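Local coordinates for protein diketoreductase (Acinetobacter baylyi, PDB 4E12) that reduces dicarbonyl (diketo) compounds with NADH and probably also interconverts (3S)-3-hydroxyacyl-CoA and 3-oxoacyl-CoA, at residues A51-E55 with A66-L70; L200-A205 with P232-F236. All blocks are in the same frame, centred on the assembly; numbering follows the deposited sequence.

Contact 1. Residues A51-E55 with A66-L70; sequences AAVYE and AQKAL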
ATOM      1  N   ALA A  51      27.922  -0.163  16.092  1.00 35.98           N
ATOM      2  CA  ALA A  51      29.067  -0.942  15.633  1.00 37.01           C
ATOM      3  C   ALA A  51      28.757  -2.424  15.769  1.00 35.55           C
ATOM      4  O   ALA A  51      29.052  -3.218  14.872  1.00 31.64           O
ATOM      5  CB  ALA A  51      30.314  -0.592  16.439  1.00 36.85           C
ATOM      6  N   ALA A  52      28.154  -2.779  16.896  1.00 34.80           N
ATOM      7  CA  ALA A  52      27.765  -4.154  17.190  1.00 39.38           C
ATOM      8  C   ALA A  52      26.729  -4.680  16.189  1.00 37.30           C
ATOM      9  O   ALA A  52      26.863  -5.794  15.668  1.00 35.80           O
ATOM     10  CB  ALA A  52      27.223  -4.243  18.612  1.00 37.98           C
ATOM     11  N   VAL A  53      25.695  -3.886  15.931  1.00 33.87           N
ATOM     12  CA  VAL A  53      24.676  -4.244  14.946  1.00 34.31           C
ATOM     13  C   VAL A  53      25.322  -4.443  13.578  1.00 32.38           C
ATOM     14  O   VAL A  53      25.061  -5.431  12.885  1.00 34.82           O
ATOM     15  CB  VAL A  53      23.612  -3.127  14.804  1.00 37.39           C
ATOM     16  CG1 VAL A  53      22.558  -3.525  13.777  1.00 33.63           C
ATOM     17  CG2 VAL A  53      22.984  -2.820  16.152  1.00 38.40           C
ATOM     18  N   TYR A  54      26.148  -3.490  13.170  1.00 31.01           N
ATOM     19  CA  TYR A  54      26.798  -3.594  11.871  1.00 32.11           C
ATOM     20  C   TYR A  54      27.601  -4.865  11.732  1.00 34.23           C
ATOM     21  O   TYR A  54      27.444  -5.600  10.754  1.00 35.06           O
ATOM     22  CB  TYR A  54      27.669  -2.379  11.569  1.00 33.25           C
ATOM     23  CG  TYR A  54      26.885  -1.232  10.986  1.00 34.88           C
ATOM     24  CD1 TYR A  54      27.301  -0.604   9.810  1.00 34.12           C
ATOM     25  CD2 TYR A  54      25.721  -0.775  11.606  1.00 31.09           C
ATOM     26  CE1 TYR A  54      26.577   0.452   9.268  1.00 34.68           C
ATOM     27  CE2 TYR A  54      24.991   0.277  11.081  1.00 35.29           C
ATOM     28  CZ  TYR A  54      25.424   0.888   9.908  1.00 35.77           C
ATOM     29  OH  TYR A  54      24.701   1.926   9.391  1.00 36.95           O
ATOM     30  N   GLU A  55      28.461  -5.131  12.703  1.00 38.92           N
ATOM     31  CA  GLU A  55      29.294  -6.315  12.615  1.00 48.20           C
ATOM     32  C   GLU A  55      28.474  -7.596  12.435  1.00 45.08           C
ATOM     33  O   GLU A  55      28.958  -8.557  11.833  1.00 43.28           O
ATOM     34  CB  GLU A  55      30.338  -6.368  13.749  1.00 50.33           C
ATOM     35  CG  GLU A  55      29.817  -6.307  15.165  1.00 69.71           C
ATOM     36  CD  GLU A  55      30.894  -5.856  16.165  1.00 67.65           C
ATOM     37  OE1 GLU A  55      32.037  -5.574  15.745  1.00 50.90           O
ATOM     38  OE2 GLU A  55      30.598  -5.778  17.375  1.00 61.41           O
ATOM     39  N   ALA A  66      33.698  -2.299  11.561  1.00 35.90           N
ATOM     40  CA  ALA A  66      32.747  -1.474  12.303  1.00 34.98           C
ATOM     41  C   ALA A  66      33.460  -0.657  13.395  1.00 40.74           C
ATOM     42  O   ALA A  66      33.202   0.542  13.539  1.00 35.13           O
ATOM     43  CB  ALA A  66      31.649  -2.334  12.907  1.00 41.87           C
ATOM     44  N   GLN A  67      34.337  -1.298  14.169  1.00 39.68           N
ATOM     45  CA  GLN A  67      35.116  -0.583  15.194  1.00 38.57           C
ATOM     46  C   GLN A  67      36.086   0.444  14.625  1.00 39.86           C
ATOM     47  O   GLN A  67      36.294   1.500  15.226  1.00 41.94           O
ATOM     48  CB  GLN A  67      35.850  -1.542  16.139  1.00 43.20           C
ATOM     49  CG  GLN A  67      35.031  -1.982  17.359  1.00 44.86           C
ATOM     50  CD  GLN A  67      33.781  -2.747  17.006  1.00 59.00           C
ATOM     51  OE1 GLN A  67      33.574  -3.140  15.854  1.00 91.33           O
ATOM     52  NE2 GLN A  67      32.923  -2.954  17.998  1.00 60.03           N
ATOM     53  N   LYS A  68      36.698   0.163  13.483  1.00 36.75           N
ATOM     54  CA  LYS A  68      37.563   1.174  12.889  1.00 34.95           C
ATOM     55  C   LYS A  68      36.714   2.415  12.592  1.00 41.50           C
ATOM     56  O   LYS A  68      37.120   3.549  12.867  1.00 33.38           O
ATOM     57  CB  LYS A  68      38.227   0.640  11.613  1.00 39.87           C
ATOM     58  CG  LYS A  68      39.274   1.570  11.000  1.00 57.35           C
ATOM     59  CD  LYS A  68      39.970   0.907   9.810  1.00 63.16           C
ATOM     60  CE  LYS A  68      41.053   1.795   9.209  1.00101.37           C
ATOM     61  NZ  LYS A  68      40.507   3.072   8.669  1.00106.02           N
ATOM     62  N   ALA A  69      35.519   2.209  12.048  1.00 36.68           N
ATOM     63  CA  ALA A  69      34.663   3.354  11.758  1.00 37.01           C
ATOM     64  C   ALA A  69      34.331   4.069  13.069  1.00 33.41           C
ATOM     65  O   ALA A  69      34.396   5.298  13.159  1.00 38.31           O
ATOM     66  CB  ALA A  69      33.396   2.907  11.051  1.00 38.47           C
ATOM     67  N   LEU A  70      33.979   3.290  14.085  1.00 33.88           N
ATOM     68  CA  LEU A  70      33.634   3.830  15.400  1.00 34.79           C
ATOM     69  C   LEU A  70      34.760   4.707  15.959  1.00 38.06           C
ATOM     70  O   LEU A  70      34.543   5.841  16.412  1.00 36.67           O
ATOM     71  CB  LEU A  70      33.373   2.667  16.352  1.00 33.73           C
ATOM     72  CG  LEU A  70      33.259   2.941  17.846  1.00 36.89           C
ATOM     73  CD1 LEU A  70      32.074   3.859  18.114  1.00 35.37           C
ATOM     74  CD2 LEU A  70      33.105   1.617  18.587  1.00 32.99           C
TER
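Ala51 and Ala66 face each other where helix 37-57 runs back against helix 65-72, the two short axes 9.4 Å apart and 152° from parallel. Their methyls sit 4.2 Å apart, CB to CB. The Ala66 CB also comes to 3.4 Å from Ala51 O, an oxygen that already accepts the helical bond from Glu55 N.

Glu55 is the side chain to follow. Its CB lies beside Ala66 CB at 4.3 Å. A chi1 of 56° tucks CG in over the backbone, flanked by its N and its carbonyl carbon, and the chain runs on extended, which carries CD past Ala66 to the amide of Gln67. The two polar chains cross at about a right angle, yet their flat ends have almost the same tilt, with carboxylate and amide planes 13° apart. At the tip, OE1 is the oxygen nearest the Gln67 amide, and OE2 stays farther off. The modelled amide is probably turned over, so which of its atoms faces OE1 cannot be relied on.

Further along, Leu70 CD2 meets Ala51 CB at 4.2 Å. Tyr54 touches Ala66 through its CB alone, and its ring leaves the interface to meet Phe21 and Phe25 edge-to-face and to hydrogen-bond Gln22 through OH.

In this helical hairpin of the NAD-binding domain, then, methyl-to-methyl contact holds the helices together along a small apolar seam made mostly of alanine, while the carboxylate and amide of Glu55 and Gln67 keep to its partly exposed edge.

Contact 2. Residues L200-A205 with P232-F236; sequences LLDAAA and PFEIF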
ATOM      1  N   LEU A 200      -2.456   4.505   2.899  1.00 28.69           N
ATOM      2  CA  LEU A 200      -2.762   3.089   3.108  1.00 30.90           C
ATOM      3  C   LEU A 200      -3.129   2.806   4.583  1.00 28.57           C
ATOM      4  O   LEU A 200      -4.144   2.162   4.883  1.00 28.42           O
ATOM      5  CB  LEU A 200      -1.555   2.238   2.686  1.00 28.83           C
ATOM      6  CG  LEU A 200      -1.687   0.739   2.921  1.00 31.29           C
ATOM      7  CD1 LEU A 200      -2.947   0.231   2.191  1.00 28.70           C
ATOM      8  CD2 LEU A 200      -0.404   0.039   2.437  1.00 27.84           C
ATOM      9  N   LEU A 201      -2.318   3.319   5.500  1.00 28.81           N
ATOM     10  CA  LEU A 201      -2.556   3.088   6.920  1.00 28.54           C
ATOM     11  C   LEU A 201      -3.817   3.799   7.411  1.00 29.41           C
ATOM     12  O   LEU A 201      -4.524   3.242   8.249  1.00 26.34           O
ATOM     13  CB  LEU A 201      -1.350   3.485   7.771  1.00 30.92           C
ATOM     14  CG  LEU A 201      -0.047   2.753   7.457  1.00 30.30           C
ATOM     15  CD1 LEU A 201       1.060   3.251   8.380  1.00 35.58           C
ATOM     16  CD2 LEU A 201      -0.216   1.245   7.604  1.00 36.49           C
ATOM     17  N   ASP A 202      -4.074   5.014   6.918  1.00 30.72           N
ATOM     18  CA  ASP A 202      -5.329   5.719   7.230  1.00 31.33           C
ATOM     19  C   ASP A 202      -6.538   4.935   6.752  1.00 30.43           C
ATOM     20  O   ASP A 202      -7.571   4.903   7.426  1.00 30.48           O
ATOM     21  CB  ASP A 202      -5.380   7.106   6.585  1.00 30.70           C
ATOM     22  CG  ASP A 202      -4.454   8.098   7.247  1.00 38.22           C
ATOM     23  OD1 ASP A 202      -3.865   7.764   8.298  1.00 39.22           O
ATOM     24  OD2 ASP A 202      -4.325   9.217   6.717  1.00 44.05           O
ATOM     25  N   ALA A 203      -6.428   4.328   5.571  1.00 27.21           N
ATOM     26  CA  ALA A 203      -7.533   3.528   5.045  1.00 28.53           C
ATOM     27  C   ALA A 203      -7.786   2.296   5.912  1.00 26.77           C
ATOM     28  O   ALA A 203      -8.933   1.946   6.191  1.00 25.85           O
ATOM     29  CB  ALA A 203      -7.245   3.095   3.614  1.00 27.06           C
ATOM     30  N   ALA A 204      -6.732   1.601   6.309  1.00 28.08           N
ATOM     31  CA  ALA A 204      -6.896   0.414   7.155  1.00 27.94           C
ATOM     32  C   ALA A 204      -7.524   0.797   8.510  1.00 28.27           C
ATOM     33  O   ALA A 204      -8.405   0.105   9.039  1.00 25.35           O
ATOM     34  CB  ALA A 204      -5.538  -0.255   7.374  1.00 29.40           C
ATOM     35  N   ALA A 205      -7.038   1.890   9.078  1.00 27.09           N
ATOM     36  CA  ALA A 205      -7.502   2.320  10.386  1.00 28.00           C
ATOM     37  C   ALA A 205      -8.996   2.657  10.354  1.00 30.29           C
ATOM     38  O   ALA A 205      -9.735   2.294  11.275  1.00 30.21           O
ATOM     39  CB  ALA A 205      -6.685   3.497  10.883  1.00 26.65           C
ATOM     40  N   PRO A 232      -1.268  -3.621   6.634  1.00 26.72           N
ATOM     41  CA  PRO A 232      -1.245  -2.392   7.427  1.00 26.83           C
ATOM     42  C   PRO A 232      -1.022  -2.539   8.921  1.00 27.61           C
ATOM     43  O   PRO A 232      -0.319  -1.726   9.526  1.00 30.89           O
ATOM     44  CB  PRO A 232      -2.586  -1.726   7.093  1.00 25.06           C
ATOM     45  CG  PRO A 232      -2.899  -2.241   5.715  1.00 29.36           C
ATOM     46  CD  PRO A 232      -2.418  -3.666   5.717  1.00 32.12           C
ATOM     47  N   PHE A 233      -1.627  -3.540   9.541  1.00 27.72           N
ATOM     48  CA  PHE A 233      -1.530  -3.595  10.998  1.00 27.99           C
ATOM     49  C   PHE A 233      -0.205  -4.190  11.452  1.00 30.60           C
ATOM     50  O   PHE A 233       0.353  -3.788  12.478  1.00 30.86           O
ATOM     51  CB  PHE A 233      -2.790  -4.216  11.613  1.00 28.76           C
ATOM     52  CG  PHE A 233      -4.012  -3.358  11.397  1.00 30.18           C
ATOM     53  CD1 PHE A 233      -4.291  -2.309  12.271  1.00 29.68           C
ATOM     54  CD2 PHE A 233      -4.869  -3.583  10.323  1.00 26.36           C
ATOM     55  CE1 PHE A 233      -5.410  -1.498  12.077  1.00 36.48           C
ATOM     56  CE2 PHE A 233      -5.988  -2.768  10.124  1.00 27.37           C
ATOM     57  CZ  PHE A 233      -6.258  -1.735  10.997  1.00 30.96           C
ATOM     58  N   GLU A 234       0.324  -5.106  10.653  1.00 31.21           N
ATOM     59  CA  GLU A 234       1.671  -5.599  10.892  1.00 30.75           C
ATOM     60  C   GLU A 234       2.628  -4.420  10.767  1.00 33.10           C
ATOM     61  O   GLU A 234       3.558  -4.282  11.562  1.00 33.00           O
ATOM     62  CB  GLU A 234       2.016  -6.660   9.861  1.00 30.12           C
ATOM     63  CG  GLU A 234       1.092  -7.833   9.887  1.00 36.14           C
ATOM     64  CD  GLU A 234       1.483  -8.851   8.863  1.00 40.12           C
ATOM     65  OE1 GLU A 234       0.905  -8.828   7.762  1.00 39.36           O
ATOM     66  OE2 GLU A 234       2.386  -9.659   9.156  1.00 36.21           O
ATOM     67  N   ILE A 235       2.387  -3.573   9.767  1.00 29.20           N
ATOM     68  CA  ILE A 235       3.168  -2.347   9.568  1.00 31.21           C
ATOM     69  C   ILE A 235       3.012  -1.387  10.744  1.00 29.07           C
ATOM     70  O   ILE A 235       4.016  -0.843  11.205  1.00 31.90           O
ATOM     71  CB  ILE A 235       2.812  -1.636   8.233  1.00 31.61           C
ATOM     72  CG1 ILE A 235       3.165  -2.543   7.050  1.00 33.41           C
ATOM     73  CG2 ILE A 235       3.492  -0.269   8.145  1.00 32.15           C
ATOM     74  CD1 ILE A 235       2.830  -1.969   5.675  1.00 35.70           C
ATOM     75  N   PHE A 236       1.789  -1.166  11.243  1.00 25.42           N
ATOM     76  CA  PHE A 236       1.606  -0.343  12.461  1.00 27.53           C
ATOM     77  C   PHE A 236       2.447  -0.821  13.643  1.00 27.90           C
ATOM     78  O   PHE A 236       2.991  -0.009  14.405  1.00 29.29           O
ATOM     79  CB  PHE A 236       0.139  -0.315  12.939  1.00 26.67           C
ATOM     80  CG  PHE A 236      -0.721   0.705  12.242  1.00 31.42           C
ATOM     81  CD1 PHE A 236      -1.889   0.320  11.579  1.00 30.51           C
ATOM     82  CD2 PHE A 236      -0.366   2.051  12.254  1.00 30.36           C
ATOM     83  CE1 PHE A 236      -2.702   1.275  10.932  1.00 30.43           C
ATOM     84  CE2 PHE A 236      -1.166   3.018  11.614  1.00 31.35           C
ATOM     85  CZ  PHE A 236      -2.339   2.624  10.950  1.00 30.20           C
TER
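Within the helical C-terminal domain, Leu201 of helix 193-209 packs into the first turn of helix 232-239, against Pro232, Ile235 and Phe236. The short axes lie 110° apart, and the helices meet over a compact patch. Leu201 makes the largest single contribution: its CB abuts Phe236 CZ at 3.4 Å, while CD2 stands over one face of the Phe236 ring, 4.2 Å from the centroid and 13° off the normal, a CH-pi contact. The same CD2 reaches Ile235 CG2 at 4.0 Å and Pro232 CB at 3.8 Å. A chi1 of -59° sets CG opposite the carbonyl carbon; from there CD2 is directed at helix 232-239 and CD1 lies alongside Phe236 CE2.

One turn on, Ala204 CB presses on Pro232 CB at 3.3 Å, tighter than usual for two carbons. Phe233 comes in alongside: its CZ is 3.4 Å from Ala204 O, which lies at the ring edge near the ring plane, and its CE2 rests against Ala204 CB.

Leu200 and Ala204 also pack on Trp222 and Leu196 of the second subunit, while Phe258 meets Phe236 from helix 253-267. A buried helix crossing of apolar side chains beside the dimer interface is in keeping with the all-helical C-terminal domain of 3-hydroxyacyl-CoA dehydrogenases.

Contact 1 lies in the NAD-binding domain and contact 2 in the C-terminal domain; they follow one another along the chain and never touch, their centres 34 Å apart and their nearest atoms about 19 Å. Neither lines the cofactor site directly. Contact 1 is the nearer: measured between side chains, Tyr54 is about 11 Å from Leu15, and Leu70 about 11 Å from Thr12, both NAD(+)-binding residues, though this chain carries no NAD(+). Contact 2 lies away from the cofactor site and instead joins helices next to the second subunit. Both are helix-helix packings, one in each region of the chain.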